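Side-chain contacts in ethanolamine kinase Pv091845 (Plasmodium vivax, PDB 2QG7), which probably phosphorylates ethanolamine, the first of three steps from ethanolamine to phosphatidylethanolamine: residues Y186-S189 with R190-K194; F198-L201 with I202-L206; D296-S299 with S300-I303; I364-H367 with F368-A372. One frame throughout, in Å; residues are numbered along the deposited sequence.

Interaction 1 (Y186-S189 with R190-K194)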
ATOM      1  N   TYR D 186      28.229   6.030  -2.368  1.00 55.31           N
ATOM      2  CA  TYR D 186      27.039   5.214  -2.543  1.00 53.82           C
ATOM      3  C   TYR D 186      25.829   5.787  -1.798  1.00 53.27           C
ATOM      4  O   TYR D 186      25.972   6.432  -0.733  1.00 52.89           O
ATOM      5  CB  TYR D 186      27.332   3.764  -2.154  1.00 53.98           C
ATOM      6  CG  TYR D 186      27.479   3.546  -0.674  1.00 53.25           C
ATOM      7  CD1 TYR D 186      28.723   3.677  -0.063  1.00 53.77           C
ATOM      8  CD2 TYR D 186      26.361   3.230   0.125  1.00 51.25           C
ATOM      9  CE1 TYR D 186      28.873   3.466   1.329  1.00 53.46           C
ATOM     10  CE2 TYR D 186      26.483   3.057   1.493  1.00 51.98           C
ATOM     11  CZ  TYR D 186      27.747   3.159   2.087  1.00 52.40           C
ATOM     12  OH  TYR D 186      27.900   2.971   3.432  1.00 54.57           O
ATOM     13  N   ALA D 187      24.645   5.565  -2.362  1.00 52.13           N
ATOM     14  CA  ALA D 187      23.421   6.091  -1.786  1.00 51.39           C
ATOM     15  C   ALA D 187      23.015   5.199  -0.651  1.00 51.27           C
ATOM     16  O   ALA D 187      23.231   3.996  -0.709  1.00 52.14           O
ATOM     17  CB  ALA D 187      22.330   6.169  -2.798  1.00 51.26           C
ATOM     18  N   LEU D 188      22.453   5.808   0.394  1.00 50.80           N
ATOM     19  CA  LEU D 188      22.120   5.124   1.620  1.00 50.06           C
ATOM     20  C   LEU D 188      20.764   4.421   1.499  1.00 50.00           C
ATOM     21  O   LEU D 188      19.933   4.802   0.670  1.00 50.09           O
ATOM     22  CB  LEU D 188      22.106   6.126   2.792  1.00 50.18           C
ATOM     23  CG  LEU D 188      23.373   6.772   3.368  1.00 47.64           C
ATOM     24  CD1 LEU D 188      22.992   7.306   4.732  1.00 42.61           C
ATOM     25  CD2 LEU D 188      24.454   5.752   3.516  1.00 48.48           C
ATOM     26  N   SER D 189      20.552   3.404   2.340  1.00 49.13           N
ATOM     27  CA  SER D 189      19.284   2.689   2.390  1.00 48.88           C
ATOM     28  C   SER D 189      18.489   3.244   3.538  1.00 49.22           C
ATOM     29  O   SER D 189      19.033   3.985   4.341  1.00 50.45           O
ATOM     30  CB  SER D 189      19.509   1.181   2.570  1.00 49.19           C
ATOM     31  OG  SER D 189      20.249   0.894   3.747  1.00 46.83           O
ATOM     32  N   ARG D 190      17.208   2.922   3.622  1.00 48.76           N
ATOM     33  CA  ARG D 190      16.404   3.438   4.702  1.00 48.94           C
ATOM     34  C   ARG D 190      16.840   2.821   6.019  1.00 49.60           C
ATOM     35  O   ARG D 190      16.573   3.376   7.073  1.00 50.52           O
ATOM     36  CB  ARG D 190      14.902   3.239   4.437  1.00 48.37           C
ATOM     37  CG  ARG D 190      14.531   1.800   4.326  1.00 49.99           C
ATOM     38  CD  ARG D 190      13.069   1.546   4.267  1.00 47.23           C
ATOM     39  NE  ARG D 190      12.809   0.134   4.527  1.00 50.44           N
ATOM     40  CZ  ARG D 190      11.610  -0.450   4.437  1.00 49.53           C
ATOM     41  NH1 ARG D 190      10.542   0.279   4.073  1.00 46.95           N
ATOM     42  NH2 ARG D 190      11.494  -1.761   4.716  1.00 43.22           N
ATOM     43  N   GLU D 191      17.519   1.681   5.973  1.00 50.13           N
ATOM     44  CA  GLU D 191      18.053   1.143   7.200  1.00 51.80           C
ATOM     45  C   GLU D 191      19.328   1.862   7.581  1.00 51.99           C
ATOM     46  O   GLU D 191      19.647   1.904   8.774  1.00 53.92           O
ATOM     47  CB  GLU D 191      18.236  -0.404   7.203  1.00 52.27           C
ATOM     48  CG  GLU D 191      18.427  -1.066   5.835  1.00 57.14           C
ATOM     49  CD  GLU D 191      17.107  -1.191   5.015  1.00 61.40           C
ATOM     50  OE1 GLU D 191      16.104  -1.704   5.577  1.00 65.48           O
ATOM     51  OE2 GLU D 191      17.077  -0.795   3.816  1.00 58.82           O
ATOM     52  N   ASP D 192      20.049   2.440   6.602  1.00 51.16           N
ATOM     53  CA  ASP D 192      21.218   3.247   6.926  1.00 50.16           C
ATOM     54  C   ASP D 192      20.849   4.539   7.635  1.00 49.88           C
ATOM     55  O   ASP D 192      21.484   4.887   8.625  1.00 50.54           O
ATOM     56  CB  ASP D 192      22.054   3.566   5.694  1.00 49.78           C
ATOM     57  CG  ASP D 192      22.735   2.338   5.121  1.00 52.58           C
ATOM     58  OD1 ASP D 192      22.975   2.315   3.895  1.00 57.63           O
ATOM     59  OD2 ASP D 192      23.029   1.380   5.869  1.00 53.37           O
ATOM     60  N   ILE D 193      19.853   5.261   7.116  1.00 48.25           N
ATOM     61  CA  ILE D 193      19.435   6.523   7.711  1.00 47.64           C
ATOM     62  C   ILE D 193      18.892   6.405   9.130  1.00 48.23           C
ATOM     63  O   ILE D 193      18.897   7.373   9.886  1.00 48.56           O
ATOM     64  CB  ILE D 193      18.479   7.359   6.780  1.00 47.02           C
ATOM     65  CG1 ILE D 193      17.050   6.747   6.676  1.00 44.80           C
ATOM     66  CG2 ILE D 193      19.190   7.635   5.427  1.00 47.13           C
ATOM     67  CD1 ILE D 193      16.108   7.612   5.876  1.00 38.10           C
ATOM     68  N   LYS D 194      18.432   5.207   9.482  1.00 49.65           N
ATOM     69  CA  LYS D 194      17.869   4.914  10.782  1.00 50.08           C
ATOM     70  C   LYS D 194      18.982   4.536  11.761  1.00 50.49           C
ATOM     71  O   LYS D 194      18.833   4.650  12.969  1.00 50.51           O
ATOM     72  CB  LYS D 194      16.878   3.758  10.643  1.00 51.01           C
ATOM     73  CG  LYS D 194      16.090   3.408  11.949  1.00 52.50           C
ATOM     74  CD  LYS D 194      15.141   2.255  11.686  1.00 53.47           C
ATOM     75  CE  LYS D 194      14.403   1.812  12.931  1.00 55.53           C
ATOM     76  NZ  LYS D 194      13.409   2.846  13.371  1.00 54.15           N
TER
HETATM   77  O   HOH W   1      25.983   1.313   4.647  1.00 41.62           O
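Ser189 O is gripped by two amides of the first helical turn: Ile193 N reaches it in the carbonyl plane at 3.2 Å (N-H...O 161°), while Asp192 N adds a weak, strongly bent bond. The Ser189 side chain works on the same turn. With chi1 at 58°, OG lies between its own N and carbonyl carbon and accepts from Asp192 N at 3.3 Å. Asp192 returns the favour, its OD1 taking Ser189 N at 3.1 Å along a nearly straight line (168°), though from above the carboxylate plane. These reciprocal bonds make a capping box, with Ser189 as N-cap. The other carboxylate oxygen, Asp192 OD2, is joined through water 1 to Tyr186, whose OH lies 2.8 Å from that water; the link on the OD2 side is weak. The phenol is held independently by Asn304. Among the apolar groups, Leu188 slants across Ile193, Leu188 CD1 meeting Ile193 CG2 at 3.9 Å. The box sits where the edge strand 186-187, paired with strand 302-304, gives way to helix 190-194, while Leu188 and Ile193 both pack on Ile302 of that neighbouring strand and on Ile202 of helix 196-210.

Interaction 2 (F198-L201 with I202-L206); sequences FQKL and IAKNL
This is an i to i+4 contact within helix 196-210, joining the turn Phe198-Leu201 to the next one, Ile202-Leu206, with a pair of lysines on one flank and apolar packing on another. Successive amides reach back four residues: Ile202 N bonds Phe198 O at 2.7 Å, Ala203 N bonds Gln199 O at 3.0 Å, and Lys204 N bonds Lys200 O. The bond from Asn205 N to Leu201 O is long and weak. Among the side chains, Ile202 lies close against the preceding turn. With chi1 at -65°, its CG1 lies beside its own N and faces that turn, 3.1 Å from Phe198 O, and Ile202 CD1 goes on to touch Phe198 CB at 4.0 Å. The Phe198 ring meanwhile leads off from the later turn, leaving only its CB in that apolar touch. Lys200 and Lys204 run side by side and point the same way. Lys200 NZ comes 3.4 Å from Lys204 CE, and the two ammonium nitrogens, Lys200 NZ and Lys204 NZ, stand 3.9 Å apart, a like-charge pair that may lower the proton affinity of one or both. Both lysines also touch a crystal neighbour, which could influence their placement. Ile202 packs on Phe349 of strand 347-349, on His367 of helix 360-369 and on Phe390 of helix 384-395, whereas Gln199 bonds Tyr371, His389 and the carbonyl of Glu386, setting helix 196-210 between the small three-stranded sheet and these helices.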
ATOM      1  N   PHE D 198      24.827   6.840  11.143  1.00 51.03           N
ATOM      2  CA  PHE D 198      24.537   7.806  10.065  1.00 49.37           C
ATOM      3  C   PHE D 198      23.625   8.952  10.518  1.00 47.96           C
ATOM      4  O   PHE D 198      23.706  10.047   9.977  1.00 46.70           O
ATOM      5  CB  PHE D 198      23.953   7.106   8.819  1.00 49.19           C
ATOM      6  CG  PHE D 198      24.899   6.143   8.164  1.00 49.03           C
ATOM      7  CD1 PHE D 198      24.746   4.764   8.341  1.00 49.51           C
ATOM      8  CD2 PHE D 198      25.959   6.608   7.387  1.00 49.98           C
ATOM      9  CE1 PHE D 198      25.623   3.863   7.731  1.00 49.77           C
ATOM     10  CE2 PHE D 198      26.866   5.719   6.794  1.00 49.33           C
ATOM     11  CZ  PHE D 198      26.691   4.351   6.952  1.00 49.11           C
ATOM     12  N   GLN D 199      22.751   8.691  11.492  1.00 47.47           N
ATOM     13  CA  GLN D 199      21.915   9.748  12.078  1.00 47.47           C
ATOM     14  C   GLN D 199      22.768  10.937  12.487  1.00 47.19           C
ATOM     15  O   GLN D 199      22.495  12.079  12.114  1.00 47.25           O
ATOM     16  CB  GLN D 199      21.206   9.236  13.332  1.00 48.03           C
ATOM     17  CG  GLN D 199      20.012   8.304  13.115  1.00 47.74           C
ATOM     18  CD  GLN D 199      19.244   8.157  14.414  1.00 48.27           C
ATOM     19  OE1 GLN D 199      19.810   7.757  15.437  1.00 49.57           O
ATOM     20  NE2 GLN D 199      17.971   8.541  14.414  1.00 48.25           N
ATOM     21  N   LYS D 200      23.808  10.634  13.277  1.00 47.50           N
ATOM     22  CA  LYS D 200      24.869  11.582  13.646  1.00 46.61           C
ATOM     23  C   LYS D 200      25.393  12.396  12.452  1.00 44.84           C
ATOM     24  O   LYS D 200      25.394  13.611  12.492  1.00 45.28           O
ATOM     25  CB  LYS D 200      26.008  10.831  14.377  1.00 46.95           C
ATOM     26  CG  LYS D 200      27.246  11.712  14.747  1.00 47.87           C
ATOM     27  CD  LYS D 200      28.213  10.926  15.550  1.00 51.69           C
ATOM     28  CE  LYS D 200      29.635  11.262  15.170  1.00 59.31           C
ATOM     29  NZ  LYS D 200      30.226  12.444  15.957  1.00 65.26           N
ATOM     30  N   LEU D 201      25.768  11.725  11.378  1.00 44.51           N
ATOM     31  CA  LEU D 201      26.419  12.347  10.216  1.00 44.64           C
ATOM     32  C   LEU D 201      25.467  13.120   9.323  1.00 43.98           C
ATOM     33  O   LEU D 201      25.851  14.114   8.705  1.00 43.78           O
ATOM     34  CB  LEU D 201      27.159  11.300   9.401  1.00 44.43           C
ATOM     35  CG  LEU D 201      28.374  10.658  10.071  1.00 47.09           C
ATOM     36  CD1 LEU D 201      28.995   9.533   9.206  1.00 44.76           C
ATOM     37  CD2 LEU D 201      29.423  11.728  10.341  1.00 51.34           C
ATOM     38  N   ILE D 202      24.219  12.655   9.273  1.00 44.15           N
ATOM     39  CA  ILE D 202      23.162  13.306   8.503  1.00 43.86           C
ATOM     40  C   ILE D 202      22.731  14.612   9.168  1.00 43.43           C
ATOM     41  O   ILE D 202      22.557  15.637   8.493  1.00 43.00           O
ATOM     42  CB  ILE D 202      21.944  12.339   8.270  1.00 43.56           C
ATOM     43  CG1 ILE D 202      22.384  11.158   7.398  1.00 44.56           C
ATOM     44  CG2 ILE D 202      20.770  13.080   7.637  1.00 42.93           C
ATOM     45  CD1 ILE D 202      21.471   9.911   7.413  1.00 42.76           C
ATOM     46  N   ALA D 203      22.544  14.545  10.486  1.00 44.07           N
ATOM     47  CA  ALA D 203      22.122  15.681  11.329  1.00 44.63           C
ATOM     48  C   ALA D 203      23.140  16.814  11.303  1.00 45.17           C
ATOM     49  O   ALA D 203      22.768  17.993  11.135  1.00 45.68           O
ATOM     50  CB  ALA D 203      21.908  15.204  12.742  1.00 44.99           C
ATOM     51  N   LYS D 204      24.428  16.461  11.427  1.00 45.98           N
ATOM     52  CA  LYS D 204      25.528  17.465  11.357  1.00 45.80           C
ATOM     53  C   LYS D 204      25.577  18.196  10.027  1.00 45.39           C
ATOM     54  O   LYS D 204      25.760  19.424  10.007  1.00 46.06           O
ATOM     55  CB  LYS D 204      26.891  16.835  11.610  1.00 46.64           C
ATOM     56  CG  LYS D 204      27.177  16.469  13.048  1.00 47.53           C
ATOM     57  CD  LYS D 204      28.592  15.952  13.099  1.00 53.93           C
ATOM     58  CE  LYS D 204      28.858  15.165  14.370  1.00 57.13           C
ATOM     59  NZ  LYS D 204      28.825  16.069  15.563  1.00 61.32           N
ATOM     60  N   ASN D 205      25.423  17.446   8.926  1.00 44.44           N
ATOM     61  CA  ASN D 205      25.360  18.030   7.570  1.00 43.42           C
ATOM     62  C   ASN D 205      24.105  18.837   7.338  1.00 42.94           C
ATOM     63  O   ASN D 205      24.106  19.839   6.629  1.00 43.07           O
ATOM     64  CB  ASN D 205      25.491  16.947   6.498  1.00 43.17           C
ATOM     65  CG  ASN D 205      25.930  17.514   5.158  1.00 44.28           C
ATOM     66  OD1 ASN D 205      26.839  18.337   5.082  1.00 48.21           O
ATOM     67  ND2 ASN D 205      25.282  17.084   4.100  1.00 46.71           N
ATOM     68  N   LEU D 206      23.022  18.402   7.965  1.00 44.30           N
ATOM     69  CA  LEU D 206      21.725  19.089   7.859  1.00 45.25           C
ATOM     70  C   LEU D 206      21.758  20.417   8.599  1.00 46.17           C
ATOM     71  O   LEU D 206      21.148  21.372   8.155  1.00 47.20           O
ATOM     72  CB  LEU D 206      20.552  18.181   8.328  1.00 44.24           C
ATOM     73  CG  LEU D 206      19.132  18.760   8.144  1.00 43.12           C
ATOM     74  CD1 LEU D 206      18.745  18.874   6.665  1.00 41.10           C
ATOM     75  CD2 LEU D 206      18.102  17.954   8.897  1.00 42.50           C
TER

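Interaction 3 (D296-S299 with S300-I303); sequences DLLS and SNII
Asp296 and Asn301 are tied together inside the loop that runs into strand 302-304, and with His294 their spacing matches the HxDxxxxN phosphotransferase motif, consistent with the catalytic loop of this kinase family. Three hydrogen bonds link the two halves of the loop. The side-chain bond runs from Asn301 ND2 to Asp296 O at 2.8 Å, almost straight (170°), with the donor in the carbonyl plane and the acceptor close to the amide plane, an arrangement that fixes the rotation of the amide. The two backbone bonds are i to i+3, as in a 3-10 turn: Asn301 N reaches Leu298 O at 2.9 Å and Ile302 N reaches Ser299 O at 3.2 Å. Just upstream, Leu297 is the centre of an inverse gamma turn, and its carbonyl accepts from His367 ND1. Apolar contact is slighter. Leu297 and Ile302 cross nearly at right angles, Leu297 CG meeting Ile302 CD1 at 4.2 Å, and both touch Phe349 of strand 347-349. Leu298 slants across the Asn301 amide, Leu298 CD1 lying 3.5 Å from Asn301 ND2. The Asp296 carboxylate stands almost perpendicular to that same amide, its plane turned by 86° and its OD2 3.4 Å from Asn301 ND2.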
ATOM      1  N   ASP D 296      13.596  17.041   0.453  1.00 43.87           N
ATOM      2  CA  ASP D 296      13.453  15.716  -0.125  1.00 44.02           C
ATOM      3  C   ASP D 296      14.552  14.794   0.388  1.00 44.15           C
ATOM      4  O   ASP D 296      15.288  14.127  -0.350  1.00 43.82           O
ATOM      5  CB  ASP D 296      13.429  15.784  -1.660  1.00 44.18           C
ATOM      6  CG  ASP D 296      12.876  14.526  -2.275  1.00 46.86           C
ATOM      7  OD1 ASP D 296      12.120  13.771  -1.579  1.00 48.06           O
ATOM      8  OD2 ASP D 296      13.224  14.261  -3.446  1.00 50.01           O
ATOM      9  N   LEU D 297      14.672  14.759   1.698  1.00 45.12           N
ATOM     10  CA  LEU D 297      15.805  14.081   2.292  1.00 45.29           C
ATOM     11  C   LEU D 297      15.507  12.611   2.517  1.00 45.32           C
ATOM     12  O   LEU D 297      15.560  12.108   3.635  1.00 45.21           O
ATOM     13  CB  LEU D 297      16.239  14.805   3.552  1.00 44.86           C
ATOM     14  CG  LEU D 297      17.741  14.800   3.906  1.00 48.64           C
ATOM     15  CD1 LEU D 297      18.653  15.496   2.864  1.00 44.14           C
ATOM     16  CD2 LEU D 297      17.930  15.410   5.311  1.00 48.11           C
ATOM     17  N   LEU D 298      15.180  11.930   1.424  1.00 45.83           N
ATOM     18  CA  LEU D 298      15.079  10.464   1.411  1.00 45.64           C
ATOM     19  C   LEU D 298      16.459   9.836   1.334  1.00 44.67           C
ATOM     20  O   LEU D 298      17.415  10.491   0.972  1.00 44.06           O
ATOM     21  CB  LEU D 298      14.165   9.953   0.275  1.00 45.83           C
ATOM     22  CG  LEU D 298      14.019  10.670  -1.075  1.00 47.43           C
ATOM     23  CD1 LEU D 298      15.115  10.282  -2.035  1.00 46.05           C
ATOM     24  CD2 LEU D 298      12.682  10.344  -1.696  1.00 46.61           C
ATOM     25  N   SER D 299      16.544   8.556   1.682  1.00 44.86           N
ATOM     26  CA  SER D 299      17.828   7.875   1.870  1.00 46.04           C
ATOM     27  C   SER D 299      18.691   7.798   0.632  1.00 46.02           C
ATOM     28  O   SER D 299      19.899   7.817   0.727  1.00 46.80           O
ATOM     29  CB  SER D 299      17.642   6.470   2.447  1.00 46.09           C
ATOM     30  OG  SER D 299      16.831   5.696   1.575  1.00 48.95           O
ATOM     31  N   SER D 300      18.060   7.718  -0.528  1.00 46.78           N
ATOM     32  CA  SER D 300      18.747   7.696  -1.820  1.00 46.43           C
ATOM     33  C   SER D 300      19.282   9.063  -2.230  1.00 45.86           C
ATOM     34  O   SER D 300      20.080   9.151  -3.137  1.00 45.79           O
ATOM     35  CB  SER D 300      17.822   7.107  -2.909  1.00 47.03           C
ATOM     36  OG  SER D 300      16.781   8.012  -3.235  1.00 47.43           O
ATOM     37  N   ASN D 301      18.844  10.121  -1.543  1.00 45.96           N
ATOM     38  CA  ASN D 301      19.430  11.468  -1.649  1.00 44.70           C
ATOM     39  C   ASN D 301      20.605  11.774  -0.704  1.00 44.67           C
ATOM     40  O   ASN D 301      21.111  12.885  -0.680  1.00 44.19           O
ATOM     41  CB  ASN D 301      18.327  12.513  -1.522  1.00 44.58           C
ATOM     42  CG  ASN D 301      17.606  12.730  -2.837  1.00 43.43           C
ATOM     43  OD1 ASN D 301      18.094  12.273  -3.848  1.00 44.43           O
ATOM     44  ND2 ASN D 301      16.454  13.402  -2.826  1.00 42.56           N
ATOM     45  N   ILE D 302      21.038  10.763   0.054  1.00 45.37           N
ATOM     46  CA  ILE D 302      22.129  10.881   1.007  1.00 45.89           C
ATOM     47  C   ILE D 302      23.224   9.899   0.614  1.00 47.00           C
ATOM     48  O   ILE D 302      23.004   8.720   0.562  1.00 46.32           O
ATOM     49  CB  ILE D 302      21.647  10.637   2.458  1.00 45.49           C
ATOM     50  CG1 ILE D 302      20.484  11.555   2.807  1.00 42.98           C
ATOM     51  CG2 ILE D 302      22.778  10.844   3.466  1.00 46.92           C
ATOM     52  CD1 ILE D 302      19.716  11.114   4.023  1.00 41.93           C
ATOM     53  N   ILE D 303      24.408  10.430   0.332  1.00 49.31           N
ATOM     54  CA  ILE D 303      25.530   9.678  -0.259  1.00 50.47           C
ATOM     55  C   ILE D 303      26.634   9.538   0.779  1.00 52.00           C
ATOM     56  O   ILE D 303      27.025  10.517   1.420  1.00 52.20           O
ATOM     57  CB  ILE D 303      26.080  10.438  -1.536  1.00 50.58           C
ATOM     58  CG1 ILE D 303      24.927  10.841  -2.491  1.00 49.06           C
ATOM     59  CG2 ILE D 303      27.223   9.669  -2.231  1.00 49.61           C
ATOM     60  CD1 ILE D 303      24.189   9.655  -3.200  1.00 48.87           C
TER

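Interaction 4 (I364-H367 with F368-A372)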
ATOM      1  N   ILE D 364      13.234  18.031   9.029  1.00 40.76           N
ATOM      2  CA  ILE D 364      13.576  16.969   9.950  1.00 40.96           C
ATOM      3  C   ILE D 364      12.477  15.886  10.036  1.00 40.95           C
ATOM      4  O   ILE D 364      12.784  14.693   9.988  1.00 41.38           O
ATOM      5  CB  ILE D 364      13.911  17.534  11.387  1.00 41.99           C
ATOM      6  CG1 ILE D 364      14.982  18.639  11.273  1.00 43.30           C
ATOM      7  CG2 ILE D 364      14.334  16.385  12.382  1.00 38.74           C
ATOM      8  CD1 ILE D 364      15.162  19.501  12.549  1.00 45.25           C
ATOM      9  N   ALA D 365      11.222  16.305  10.163  1.00 40.80           N
ATOM     10  CA  ALA D 365      10.082  15.393  10.215  1.00 40.73           C
ATOM     11  C   ALA D 365       9.858  14.671   8.872  1.00 40.52           C
ATOM     12  O   ALA D 365       9.499  13.491   8.853  1.00 40.94           O
ATOM     13  CB  ALA D 365       8.813  16.138  10.665  1.00 40.88           C
ATOM     14  N   ASN D 366      10.059  15.384   7.759  1.00 40.18           N
ATOM     15  CA  ASN D 366      10.042  14.788   6.438  1.00 39.20           C
ATOM     16  C   ASN D 366      11.128  13.728   6.315  1.00 39.79           C
ATOM     17  O   ASN D 366      10.862  12.661   5.794  1.00 41.89           O
ATOM     18  CB  ASN D 366      10.158  15.855   5.378  1.00 39.21           C
ATOM     19  CG  ASN D 366      10.074  15.301   3.944  1.00 40.58           C
ATOM     20  OD1 ASN D 366       9.003  14.856   3.496  1.00 42.90           O
ATOM     21  ND2 ASN D 366      11.198  15.328   3.229  1.00 35.75           N
ATOM     22  N   HIS D 367      12.311  13.965   6.868  1.00 39.49           N
ATOM     23  CA  HIS D 367      13.378  13.009   6.858  1.00 39.40           C
ATOM     24  C   HIS D 367      13.039  11.790   7.710  1.00 39.68           C
ATOM     25  O   HIS D 367      13.381  10.652   7.381  1.00 39.92           O
ATOM     26  CB  HIS D 367      14.683  13.657   7.351  1.00 39.93           C
ATOM     27  CG  HIS D 367      15.831  12.691   7.440  1.00 38.35           C
ATOM     28  ND1 HIS D 367      16.298  11.992   6.349  1.00 37.54           N
ATOM     29  CD2 HIS D 367      16.584  12.288   8.489  1.00 38.55           C
ATOM     30  CE1 HIS D 367      17.291  11.202   6.715  1.00 39.32           C
ATOM     31  NE2 HIS D 367      17.482  11.353   8.012  1.00 40.97           N
ATOM     32  N   PHE D 368      12.370  12.030   8.820  1.00 40.42           N
ATOM     33  CA  PHE D 368      11.967  10.962   9.709  1.00 40.44           C
ATOM     34  C   PHE D 368      10.849  10.085   9.111  1.00 40.40           C
ATOM     35  O   PHE D 368      10.809   8.881   9.356  1.00 40.79           O
ATOM     36  CB  PHE D 368      11.511  11.557  11.027  1.00 40.78           C
ATOM     37  CG  PHE D 368      12.657  12.038  11.898  1.00 43.09           C
ATOM     38  CD1 PHE D 368      13.968  11.571  11.680  1.00 45.03           C
ATOM     39  CD2 PHE D 368      12.432  12.910  12.955  1.00 41.65           C
ATOM     40  CE1 PHE D 368      15.020  12.014  12.492  1.00 43.78           C
ATOM     41  CE2 PHE D 368      13.474  13.322  13.795  1.00 40.97           C
ATOM     42  CZ  PHE D 368      14.756  12.881  13.560  1.00 43.18           C
ATOM     43  N   ASN D 369       9.971  10.688   8.314  1.00 39.58           N
ATOM     44  CA  ASN D 369       9.035   9.893   7.539  1.00 39.81           C
ATOM     45  C   ASN D 369       9.709   8.939   6.555  1.00 38.95           C
ATOM     46  O   ASN D 369       9.130   7.932   6.209  1.00 39.68           O
ATOM     47  CB  ASN D 369       7.982  10.747   6.824  1.00 38.32           C
ATOM     48  CG  ASN D 369       6.817  11.083   7.707  1.00 38.03           C
ATOM     49  OD1 ASN D 369       6.439  10.300   8.575  1.00 36.45           O
ATOM     50  ND2 ASN D 369       6.209  12.240   7.471  1.00 37.73           N
ATOM     51  N   GLU D 370      10.906   9.275   6.104  1.00 38.17           N
ATOM     52  CA  GLU D 370      11.565   8.537   5.045  1.00 37.88           C
ATOM     53  C   GLU D 370      12.301   7.329   5.574  1.00 37.22           C
ATOM     54  O   GLU D 370      12.978   6.650   4.856  1.00 38.97           O
ATOM     55  CB  GLU D 370      12.497   9.480   4.249  1.00 38.68           C
ATOM     56  CG  GLU D 370      11.799  10.620   3.425  1.00 40.24           C
ATOM     57  CD  GLU D 370      10.857  10.085   2.300  1.00 45.75           C
ATOM     58  OE1 GLU D 370       9.922  10.828   1.855  1.00 46.16           O
ATOM     59  OE2 GLU D 370      11.054   8.930   1.802  1.00 48.72           O
ATOM     60  N   TYR D 371      12.188   7.068   6.851  1.00 39.32           N
ATOM     61  CA  TYR D 371      12.748   5.902   7.487  1.00 40.75           C
ATOM     62  C   TYR D 371      11.898   4.708   7.040  1.00 41.95           C
ATOM     63  O   TYR D 371      12.392   3.548   6.979  1.00 42.32           O
ATOM     64  CB  TYR D 371      12.628   6.062   9.016  1.00 41.74           C
ATOM     65  CG  TYR D 371      13.757   6.831   9.714  1.00 45.27           C
ATOM     66  CD1 TYR D 371      14.334   7.984   9.138  1.00 46.83           C
ATOM     67  CD2 TYR D 371      14.211   6.432  10.976  1.00 47.30           C
ATOM     68  CE1 TYR D 371      15.346   8.679   9.788  1.00 47.71           C
ATOM     69  CE2 TYR D 371      15.222   7.129  11.643  1.00 49.96           C
ATOM     70  CZ  TYR D 371      15.783   8.248  11.044  1.00 51.38           C
ATOM     71  OH  TYR D 371      16.812   8.928  11.691  1.00 54.18           O
ATOM     72  N   ALA D 372      10.615   5.002   6.791  1.00 41.32           N
ATOM     73  CA  ALA D 372       9.626   4.055   6.246  1.00 41.63           C
ATOM     74  C   ALA D 372       9.920   3.636   4.805  1.00 41.53           C
ATOM     75  O   ALA D 372       9.481   2.567   4.380  1.00 40.83           O
ATOM     76  CB  ALA D 372       8.229   4.650   6.332  1.00 40.12           C
TER
HETATM   77  O   HOH W   2      11.323  13.383   1.229  1.00 35.01           O
HETATM   78  O   HOH W   3       8.423  12.060   3.456  1.00 42.35           O
HETATM   79  O   HOH W   4      18.707  10.068   9.991  1.00 38.34           O
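Ile364-His367 and Phe368-Ala372 run on as one chain, bonded first in alpha-helical fashion, Phe368 N to Ile364 O and Asn369 N to Ala365 O, both at 2.9 Å. At Glu370 the pattern tightens: its N bonds His367 O, three residues back, at 3.1 Å and Asn366 O only weakly. Among the side chains, Ile364 and Phe368 lie alongside each other, Ile364 CG2 touching Phe368 CE2 at 3.5 Å, while Ile364 O sits over one face of the Phe368 ring toward its rim. His367 and Tyr371 form a T-shaped pair, the tyrosine edge directed at the imidazole face with centroids 5.6 Å apart and planes at 84°. His367 lies on helix 360-369, which follows strand 356-359 and rests against helices 384-395 and 413-430, consistent with the helical lobe of a protein-kinase-like fold. Extended away from its N (chi1 177°), the imidazole gives ND1 to Leu297 O of the loop before strand 302-304. Water 4 lies in the imidazole plane, 2.7 Å from His367 NE2, and also binds Tyr371 OH, which Gln199 grips from outside. Farther round, water 2 accepts from Asn366 ND2 and donates to Glu370 OE1 at 3.0 Å, while Asn366 OD1 is bonded to Ser417.

The four local contacts close on one another around the loop of interaction 3, the probable catalytic loop. Interaction 1 lies nearest to it, with centres about 8 Å apart, and Leu188 N probably bonds Ile302 O at 3.0 Å across neighbouring strands. Interaction 4, with its centre about 10 Å from that of interaction 3, is joined to the loop by His367 ND1 and Leu297 O, 2.8 Å apart. Interaction 2 packs on all three of the others, Ile202 meeting Ile193, Ile302 and His367, while Gln199 NE2 probably bonds Tyr371 OH at 3.0 Å. Leu206 CD1 meets Leu297 CD2 at 3.8 Å, so helix 196-210 packs directly on the loop.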